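Local coordinates for exodeoxyribonuclease III (Archaeoglobus fulgidus, PDB 2VOA), which probably acts as a metal-dependent AP endonuclease of the exonuclease III family, cutting DNA at abasic sites during repair, at residues 93-107 with 134-148. The protein carries 1 engineered substitution. Numbering follows the deposited sequence.
Sequences RAKIAGIDVINTYVP and TVDFRSFAVWCGDMN
R93 reaches T134 with an all-extended chain (CG trans to the backbone N, chi1 178°), laying its guanidinium edge-on against the end of helix 115-134. NH1 gives T134 OG1 a nearly straight, in-plane bond of 2.8 Å; that hydroxyl also bonds Y130 O, while Y130 OH meets the same NH1. NE and NH2 clasp the two syn lone pairs of D100 side-on. Arginine suits the place because one flat group serves carboxylate and hydroxyl together; an alanine here would probably leave the D100 carboxylate without its countercharge and untie T134 from the sheet. D100 sits on strand 99-105, which runs parallel to strand 141-144, linked by backbone bonds such as V142 N to D100 O (2.9 Å). I102 CD1 packs across V135 CG2 (4.1 Å), just after the helix; branched aliphatics suit this buried place. The W143 indole turns its edge to T104, NE1 donating to OG1 at 3.0 Å, so threonine satisfies a buried N-H. On the other face Y105 and D146 point the same way, planes 54° apart, D146 OD2 at the ring edge and also bound by N8. N148, as an asparagine can, donates from ND2 to V106 O (2.8 Å) in its own amide plane while its backbone N closes an Asx turn onto D146 OD1. This parallel beta-alpha-beta unit belongs to the DNase I-like fold; its C-terminal strand ends and following loop carry Y105, D146 and N148 to the predicted metal and catalytic site.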
ATOM      1  N   ARG A  93     -22.653  18.402  -9.873  1.00 29.25           N
ATOM      2  CA  ARG A  93     -22.773  19.495 -10.823  1.00 29.33           C
ATOM      3  C   ARG A  93     -22.527  20.832 -10.142  1.00 29.10           C
ATOM      4  O   ARG A  93     -22.931  21.016  -9.018  1.00 29.12           O
ATOM      5  CB  ARG A  93     -24.165  19.485 -11.418  1.00 29.74           C
ATOM      6  CG  ARG A  93     -24.444  20.624 -12.395  1.00 30.94           C
ATOM      7  CD  ARG A  93     -25.686  20.305 -13.145  1.00 30.90           C
ATOM      8  NE  ARG A  93     -25.853  21.099 -14.359  1.00 31.19           N
ATOM      9  CZ  ARG A  93     -26.929  21.003 -15.129  1.00 34.12           C
ATOM     10  NH1 ARG A  93     -27.886  20.136 -14.804  1.00 33.72           N
ATOM     11  NH2 ARG A  93     -27.049  21.746 -16.219  1.00 34.42           N
ATOM     12  N   ALA A  94     -21.867  21.744 -10.839  1.00 29.29           N
ATOM     13  CA  ALA A  94     -21.553  23.055 -10.279  1.00 29.47           C
ATOM     14  C   ALA A  94     -21.330  24.047 -11.394  1.00 30.04           C
ATOM     15  O   ALA A  94     -20.946  23.665 -12.493  1.00 30.59           O
ATOM     16  CB  ALA A  94     -20.310  22.977  -9.385  1.00 29.86           C
ATOM     17  N   LYS A  95     -21.565  25.327 -11.107  1.00 29.28           N
ATOM     18  CA  LYS A  95     -21.107  26.383 -11.984  1.00 29.94           C
ATOM     19  C   LYS A  95     -19.714  26.796 -11.482  1.00 29.00           C
ATOM     20  O   LYS A  95     -19.555  27.227 -10.321  1.00 28.23           O
ATOM     21  CB  LYS A  95     -22.069  27.575 -11.912  1.00 30.84           C
ATOM     22  CG  LYS A  95     -21.830  28.652 -12.982  1.00 34.39           C
ATOM     23  CD  LYS A  95     -22.709  29.850 -12.680  1.00 39.95           C
ATOM     24  CE  LYS A  95     -22.623  30.931 -13.745  1.00 44.20           C
ATOM     25  NZ  LYS A  95     -22.872  30.368 -15.097  1.00 45.91           N
ATOM     26  N   ILE A  96     -18.711  26.640 -12.343  1.00 28.25           N
ATOM     27  CA  ILE A  96     -17.315  26.915 -11.971  1.00 27.47           C
ATOM     28  C   ILE A  96     -16.692  27.817 -13.021  1.00 27.11           C
ATOM     29  O   ILE A  96     -16.641  27.435 -14.202  1.00 26.29           O
ATOM     30  CB  ILE A  96     -16.494  25.605 -11.867  1.00 27.75           C
ATOM     31  CG1 ILE A  96     -17.146  24.684 -10.831  1.00 27.56           C
ATOM     32  CG2 ILE A  96     -15.054  25.890 -11.488  1.00 29.49           C
ATOM     33  CD1 ILE A  96     -16.591  23.275 -10.782  1.00 29.58           C
ATOM     34  N   ALA A  97     -16.242  28.997 -12.578  1.00 27.50           N
ATOM     35  CA  ALA A  97     -15.611  29.977 -13.490  1.00 28.20           C
ATOM     36  C   ALA A  97     -16.496  30.206 -14.734  1.00 28.17           C
ATOM     37  O   ALA A  97     -16.009  30.262 -15.862  1.00 28.96           O
ATOM     38  CB  ALA A  97     -14.217  29.482 -13.899  1.00 28.57           C
ATOM     39  N   GLY A  98     -17.802  30.302 -14.517  1.00 27.48           N
ATOM     40  CA  GLY A  98     -18.739  30.583 -15.598  1.00 28.09           C
ATOM     41  C   GLY A  98     -19.144  29.377 -16.443  1.00 28.60           C
ATOM     42  O   GLY A  98     -19.960  29.534 -17.337  1.00 28.69           O
ATOM     43  N   ILE A  99     -18.595  28.193 -16.151  1.00 28.11           N
ATOM     44  CA  ILE A  99     -18.873  26.942 -16.910  1.00 28.05           C
ATOM     45  C   ILE A  99     -19.848  26.058 -16.130  1.00 28.70           C
ATOM     46  O   ILE A  99     -19.625  25.788 -14.949  1.00 28.81           O
ATOM     47  CB  ILE A  99     -17.557  26.105 -17.163  1.00 28.12           C
ATOM     48  CG1 ILE A  99     -16.410  27.009 -17.677  1.00 29.68           C
ATOM     49  CG2 ILE A  99     -17.829  24.936 -18.149  1.00 28.71           C
ATOM     50  CD1 ILE A  99     -16.722  27.626 -19.056  1.00 32.09           C
ATOM     51  N   ASP A 100     -20.919  25.600 -16.782  1.00 28.17           N
ATOM     52  CA  ASP A 100     -21.848  24.643 -16.158  1.00 28.94           C
ATOM     53  C   ASP A 100     -21.194  23.278 -16.295  1.00 28.46           C
ATOM     54  O   ASP A 100     -21.041  22.781 -17.421  1.00 30.13           O
ATOM     55  CB  ASP A 100     -23.185  24.673 -16.896  1.00 28.83           C
ATOM     56  CG  ASP A 100     -24.230  23.707 -16.319  1.00 32.81           C
ATOM     57  OD1 ASP A 100     -25.277  23.540 -16.989  1.00 36.17           O
ATOM     58  OD2 ASP A 100     -24.025  23.090 -15.250  1.00 33.86           O
ATOM     59  N   VAL A 101     -20.762  22.704 -15.173  1.00 28.14           N
ATOM     60  CA  VAL A 101     -20.006  21.434 -15.190  1.00 28.66           C
ATOM     61  C   VAL A 101     -20.830  20.303 -14.621  1.00 28.74           C
ATOM     62  O   VAL A 101     -21.303  20.388 -13.491  1.00 28.83           O
ATOM     63  CB  VAL A 101     -18.697  21.530 -14.359  1.00 27.90           C
ATOM     64  CG1 VAL A 101     -17.932  20.188 -14.401  1.00 30.70           C
ATOM     65  CG2 VAL A 101     -17.799  22.655 -14.906  1.00 30.53           C
ATOM     66  N   ILE A 102     -20.984  19.243 -15.406  1.00 29.10           N
ATOM     67  CA  ILE A 102     -21.732  18.048 -14.948  1.00 28.97           C
ATOM     68  C   ILE A 102     -20.769  16.852 -14.982  1.00 29.09           C
ATOM     69  O   ILE A 102     -20.301  16.483 -16.042  1.00 29.67           O
ATOM     70  CB  ILE A 102     -22.970  17.732 -15.834  1.00 28.85           C
ATOM     71  CG1 ILE A 102     -23.819  18.982 -16.109  1.00 31.65           C
ATOM     72  CG2 ILE A 102     -23.799  16.608 -15.191  1.00 28.56           C
ATOM     73  CD1 ILE A 102     -23.623  19.588 -17.517  1.00 34.07           C
ATOM     74  N   ASN A 103     -20.499  16.255 -13.819  1.00 28.06           N
ATOM     75  CA  ASN A 103     -19.525  15.168 -13.692  1.00 28.39           C
ATOM     76  C   ASN A 103     -20.256  13.884 -13.317  1.00 28.37           C
ATOM     77  O   ASN A 103     -20.852  13.801 -12.254  1.00 28.21           O
ATOM     78  CB  ASN A 103     -18.507  15.518 -12.608  1.00 28.25           C
ATOM     79  CG  ASN A 103     -17.531  14.379 -12.300  1.00 29.27           C
ATOM     80  OD1 ASN A 103     -17.354  13.439 -13.094  1.00 30.93           O
ATOM     81  ND2 ASN A 103     -16.821  14.520 -11.148  1.00 29.25           N
ATOM     82  N   THR A 104     -20.230  12.897 -14.214  1.00 29.25           N
ATOM     83  CA  THR A 104     -20.961  11.641 -14.010  1.00 29.17           C
ATOM     84  C   THR A 104     -20.036  10.425 -13.938  1.00 29.79           C
ATOM     85  O   THR A 104     -19.034  10.321 -14.698  1.00 29.71           O
ATOM     86  CB  THR A 104     -21.992  11.352 -15.156  1.00 29.99           C
ATOM     87  OG1 THR A 104     -21.293  11.290 -16.397  1.00 29.41           O
ATOM     88  CG2 THR A 104     -23.057  12.435 -15.251  1.00 30.79           C
ATOM     89  N   TYR A 105     -20.406   9.489 -13.065  1.00 29.19           N
ATOM     90  CA  TYR A 105     -19.819   8.175 -13.046  1.00 28.86           C
ATOM     91  C   TYR A 105     -20.963   7.207 -13.354  1.00 28.42           C
ATOM     92  O   TYR A 105     -21.751   6.843 -12.469  1.00 29.04           O
ATOM     93  CB  TYR A 105     -19.142   7.870 -11.687  1.00 29.83           C
ATOM     94  CG  TYR A 105     -18.658   6.457 -11.592  1.00 30.59           C
ATOM     95  CD1 TYR A 105     -17.867   5.906 -12.615  1.00 31.26           C
ATOM     96  CD2 TYR A 105     -19.010   5.640 -10.503  1.00 32.42           C
ATOM     97  CE1 TYR A 105     -17.436   4.588 -12.565  1.00 31.29           C
ATOM     98  CE2 TYR A 105     -18.584   4.318 -10.427  1.00 33.33           C
ATOM     99  CZ  TYR A 105     -17.811   3.791 -11.469  1.00 33.24           C
ATOM    100  OH  TYR A 105     -17.395   2.483 -11.414  1.00 37.66           O
ATOM    101  N   VAL A 106     -21.102   6.873 -14.637  1.00 28.70           N
ATOM    102  CA  VAL A 106     -22.227   6.068 -15.122  1.00 28.86           C
ATOM    103  C   VAL A 106     -22.118   4.633 -14.617  1.00 28.66           C
ATOM    104  O   VAL A 106     -21.035   4.082 -14.576  1.00 28.96           O
ATOM    105  CB  VAL A 106     -22.247   6.139 -16.666  1.00 28.53           C
ATOM    106  CG1 VAL A 106     -23.281   5.176 -17.263  1.00 29.75           C
ATOM    107  CG2 VAL A 106     -22.489   7.608 -17.122  1.00 29.96           C
ATOM    108  N   PRO A 107     -23.258   3.994 -14.222  1.00 29.08           N
ATOM    109  CA  PRO A 107     -23.138   2.562 -13.825  1.00 29.01           C
ATOM    110  C   PRO A 107     -22.434   1.703 -14.892  1.00 29.05           C
ATOM    111  O   PRO A 107     -22.746   1.778 -16.086  1.00 30.04           O
ATOM    112  CB  PRO A 107     -24.603   2.116 -13.641  1.00 28.56           C
ATOM    113  CG  PRO A 107     -25.298   3.424 -13.201  1.00 29.20           C
ATOM    114  CD  PRO A 107     -24.635   4.489 -14.099  1.00 28.51           C
ATOM    115  N   THR A 134     -32.136  20.595 -18.350  1.00 30.09           N
ATOM    116  CA  THR A 134     -31.330  21.507 -17.531  1.00 30.50           C
ATOM    117  C   THR A 134     -30.130  22.172 -18.223  1.00 30.87           C
ATOM    118  O   THR A 134     -29.576  23.137 -17.676  1.00 31.94           O
ATOM    119  CB  THR A 134     -30.813  20.806 -16.275  1.00 29.98           C
ATOM    120  OG1 THR A 134     -29.900  19.769 -16.646  1.00 30.21           O
ATOM    121  CG2 THR A 134     -31.978  20.230 -15.433  1.00 30.72           C
ATOM    122  N   VAL A 135     -29.722  21.664 -19.385  1.00 30.56           N
ATOM    123  CA  VAL A 135     -28.562  22.240 -20.095  1.00 30.24           C
ATOM    124  C   VAL A 135     -28.948  23.303 -21.134  1.00 30.49           C
ATOM    125  O   VAL A 135     -29.832  23.085 -21.976  1.00 30.90           O
ATOM    126  CB  VAL A 135     -27.688  21.156 -20.760  1.00 30.15           C
ATOM    127  CG1 VAL A 135     -26.615  21.806 -21.657  1.00 29.74           C
ATOM    128  CG2 VAL A 135     -27.022  20.289 -19.706  1.00 30.48           C
ATOM    129  N   ASP A 136     -28.267  24.443 -21.080  1.00 30.34           N
ATOM    130  CA  ASP A 136     -28.481  25.487 -22.077  1.00 30.34           C
ATOM    131  C   ASP A 136     -27.416  25.274 -23.142  1.00 30.63           C
ATOM    132  O   ASP A 136     -26.233  25.494 -22.883  1.00 30.08           O
ATOM    133  CB  ASP A 136     -28.372  26.876 -21.434  1.00 30.33           C
ATOM    134  CG  ASP A 136     -28.500  28.003 -22.444  1.00 31.54           C
ATOM    135  OD1 ASP A 136     -28.674  27.727 -23.650  1.00 29.46           O
ATOM    136  OD2 ASP A 136     -28.472  29.181 -22.017  1.00 35.11           O
ATOM    137  N   PHE A 137     -27.839  24.837 -24.330  1.00 30.07           N
ATOM    138  CA  PHE A 137     -26.879  24.481 -25.380  1.00 29.88           C
ATOM    139  C   PHE A 137     -26.298  25.688 -26.123  1.00 29.86           C
ATOM    140  O   PHE A 137     -25.378  25.533 -26.917  1.00 30.23           O
ATOM    141  CB  PHE A 137     -27.465  23.430 -26.334  1.00 30.21           C
ATOM    142  CG  PHE A 137     -27.518  22.060 -25.725  1.00 29.72           C
ATOM    143  CD1 PHE A 137     -28.597  21.673 -24.931  1.00 31.21           C
ATOM    144  CD2 PHE A 137     -26.452  21.181 -25.897  1.00 31.04           C
ATOM    145  CE1 PHE A 137     -28.620  20.408 -24.346  1.00 32.04           C
ATOM    146  CE2 PHE A 137     -26.462  19.940 -25.308  1.00 31.71           C
ATOM    147  CZ  PHE A 137     -27.543  19.543 -24.535  1.00 30.44           C
ATOM    148  N   ARG A 138     -26.836  26.871 -25.845  1.00 29.78           N
ATOM    149  CA  ARG A 138     -26.261  28.139 -26.307  1.00 30.76           C
ATOM    150  C   ARG A 138     -25.309  28.759 -25.277  1.00 31.28           C
ATOM    151  O   ARG A 138     -24.785  29.871 -25.499  1.00 31.31           O
ATOM    152  CB  ARG A 138     -27.367  29.151 -26.647  1.00 31.32           C
ATOM    153  CG  ARG A 138     -28.384  28.645 -27.645  1.00 34.87           C
ATOM    154  CD  ARG A 138     -28.939  29.796 -28.477  1.00 41.26           C
ATOM    155  NE  ARG A 138     -28.209  29.924 -29.742  1.00 47.31           N
ATOM    156  CZ  ARG A 138     -28.010  31.059 -30.411  1.00 49.51           C
ATOM    157  NH1 ARG A 138     -28.467  32.225 -29.953  1.00 49.71           N
ATOM    158  NH2 ARG A 138     -27.330  31.026 -31.553  1.00 52.06           N
ATOM    159  N   SER A 139     -25.135  28.079 -24.142  1.00 30.78           N
ATOM    160  CA  SER A 139     -24.159  28.484 -23.116  1.00 31.44           C
ATOM    161  C   SER A 139     -22.960  27.547 -23.132  1.00 30.30           C
ATOM    162  O   SER A 139     -22.986  26.505 -23.792  1.00 29.28           O
ATOM    163  CB  SER A 139     -24.780  28.444 -21.706  1.00 32.25           C
ATOM    164  OG  SER A 139     -24.871  27.109 -21.176  1.00 36.56           O
ATOM    165  N   PHE A 140     -21.919  27.916 -22.389  1.00 28.88           N
ATOM    166  CA  PHE A 140     -20.796  27.015 -22.145  1.00 28.67           C
ATOM    167  C   PHE A 140     -21.122  26.011 -21.044  1.00 28.72           C
ATOM    168  O   PHE A 140     -21.306  26.382 -19.880  1.00 28.92           O
ATOM    169  CB  PHE A 140     -19.551  27.780 -21.697  1.00 27.80           C
ATOM    170  CG  PHE A 140     -18.932  28.667 -22.744  1.00 27.98           C
ATOM    171  CD1 PHE A 140     -17.906  29.544 -22.362  1.00 28.39           C
ATOM    172  CD2 PHE A 140     -19.322  28.628 -24.081  1.00 28.22           C
ATOM    173  CE1 PHE A 140     -17.283  30.388 -23.303  1.00 27.18           C
ATOM    174  CE2 PHE A 140     -18.710  29.479 -25.043  1.00 28.94           C
ATOM    175  CZ  PHE A 140     -17.690  30.367 -24.642  1.00 27.65           C
ATOM    176  N   ALA A 141     -21.192  24.741 -21.421  1.00 28.94           N
ATOM    177  CA  ALA A 141     -21.348  23.651 -20.475  1.00 28.37           C
ATOM    178  C   ALA A 141     -20.474  22.480 -20.894  1.00 29.20           C
ATOM    179  O   ALA A 141     -20.226  22.277 -22.094  1.00 28.25           O
ATOM    180  CB  ALA A 141     -22.809  23.206 -20.365  1.00 29.11           C
ATOM    181  N   VAL A 142     -19.995  21.750 -19.896  1.00 29.17           N
ATOM    182  CA  VAL A 142     -19.214  20.526 -20.116  1.00 31.07           C
ATOM    183  C   VAL A 142     -19.834  19.412 -19.286  1.00 30.74           C
ATOM    184  O   VAL A 142     -20.064  19.580 -18.082  1.00 30.93           O
ATOM    185  CB  VAL A 142     -17.687  20.707 -19.772  1.00 31.83           C
ATOM    186  CG1 VAL A 142     -17.089  21.904 -20.473  0.50 32.69           C
ATOM    187  CG2 VAL A 142     -17.414  20.793 -18.261  0.50 32.28           C
ATOM    188  N   TRP A 143     -20.109  18.284 -19.940  1.00 30.80           N
ATOM    189  CA  TRP A 143     -20.504  17.063 -19.266  1.00 29.96           C
ATOM    190  C   TRP A 143     -19.272  16.197 -19.423  1.00 31.78           C
ATOM    191  O   TRP A 143     -18.815  15.936 -20.549  1.00 31.56           O
ATOM    192  CB  TRP A 143     -21.760  16.484 -19.914  1.00 30.52           C
ATOM    193  CG  TRP A 143     -22.017  15.046 -19.639  1.00 29.45           C
ATOM    194  CD1 TRP A 143     -21.813  14.354 -18.461  1.00 31.67           C
ATOM    195  CD2 TRP A 143     -22.562  14.106 -20.570  1.00 30.58           C
ATOM    196  NE1 TRP A 143     -22.195  13.025 -18.628  1.00 31.33           N
ATOM    197  CE2 TRP A 143     -22.625  12.851 -19.918  1.00 31.77           C
ATOM    198  CE3 TRP A 143     -22.963  14.195 -21.912  1.00 32.93           C
ATOM    199  CZ2 TRP A 143     -23.091  11.683 -20.563  1.00 31.34           C
ATOM    200  CZ3 TRP A 143     -23.411  13.028 -22.566  1.00 31.74           C
ATOM    201  CH2 TRP A 143     -23.473  11.791 -21.873  1.00 30.72           C
ATOM    202  N   CYS A 144     -18.685  15.871 -18.263  0.50 31.19           N
ATOM    203  CA  CYS A 144     -17.455  15.061 -18.107  0.50 31.38           C
ATOM    204  C   CYS A 144     -17.753  13.754 -17.404  0.50 31.03           C
ATOM    205  O   CYS A 144     -18.775  13.627 -16.717  0.50 29.47           O
ATOM    206  CB  CYS A 144     -16.442  15.785 -17.222  0.50 31.58           C
ATOM    207  SG  CYS A 144     -15.642  17.232 -17.921  0.50 36.47           S
ATOM    208  N   GLY A 145     -16.849  12.783 -17.540  1.00 30.47           N
ATOM    209  CA  GLY A 145     -16.865  11.683 -16.607  1.00 31.63           C
ATOM    210  C   GLY A 145     -16.402  10.374 -17.162  1.00 30.73           C
ATOM    211  O   GLY A 145     -15.858  10.299 -18.270  1.00 30.78           O
ATOM    212  N   ASP A 146     -16.590   9.354 -16.335  1.00 30.60           N
ATOM    213  CA  ASP A 146     -16.347   8.009 -16.751  1.00 29.65           C
ATOM    214  C   ASP A 146     -17.713   7.484 -17.121  1.00 29.10           C
ATOM    215  O   ASP A 146     -18.544   7.212 -16.250  1.00 29.24           O
ATOM    216  CB  ASP A 146     -15.723   7.194 -15.626  1.00 29.95           C
ATOM    217  CG  ASP A 146     -15.402   5.768 -16.042  1.00 32.13           C
ATOM    218  OD1 ASP A 146     -15.808   5.309 -17.147  1.00 32.67           O
ATOM    219  OD2 ASP A 146     -14.749   5.077 -15.219  1.00 33.32           O
ATOM    220  N   MET A 147     -17.928   7.390 -18.427  1.00 29.00           N
ATOM    221  CA  MET A 147     -19.231   7.040 -19.013  1.00 28.93           C
ATOM    222  C   MET A 147     -19.470   5.542 -19.047  1.00 28.89           C
ATOM    223  O   MET A 147     -20.601   5.091 -19.248  1.00 29.25           O
ATOM    224  CB  MET A 147     -19.296   7.611 -20.447  1.00 28.44           C
ATOM    225  CG  MET A 147     -19.009   9.140 -20.559  1.00 30.73           C
ATOM    226  SD  MET A 147     -19.908  10.137 -19.340  1.00 32.42           S
ATOM    227  CE  MET A 147     -19.338  11.750 -19.877  1.00 34.84           C
ATOM    228  N   ASN A 148     -18.401   4.760 -18.898  1.00 29.11           N
ATOM    229  CA  ASN A 148     -18.488   3.306 -19.086  1.00 29.52           C
ATOM    230  C   ASN A 148     -19.185   2.963 -20.396  1.00 29.66           C
ATOM    231  O   ASN A 148     -19.910   1.985 -20.517  1.00 30.61           O
ATOM    232  CB  ASN A 148     -19.144   2.622 -17.879  1.00 30.11           C
ATOM    233  CG  ASN A 148     -18.190   2.536 -16.698  1.00 30.52           C
ATOM    234  OD1 ASN A 148     -17.081   2.013 -16.827  1.00 32.57           O
ATOM    235  ND2 ASN A 148     -18.610   3.058 -15.556  1.00 31.53           N
TER
HETATM  236  O   HOH W   1     -22.358  28.387 -18.541  1.00 29.32           O
HETATM  237  O   HOH W   2     -26.227  25.077 -19.024  1.00 30.41           O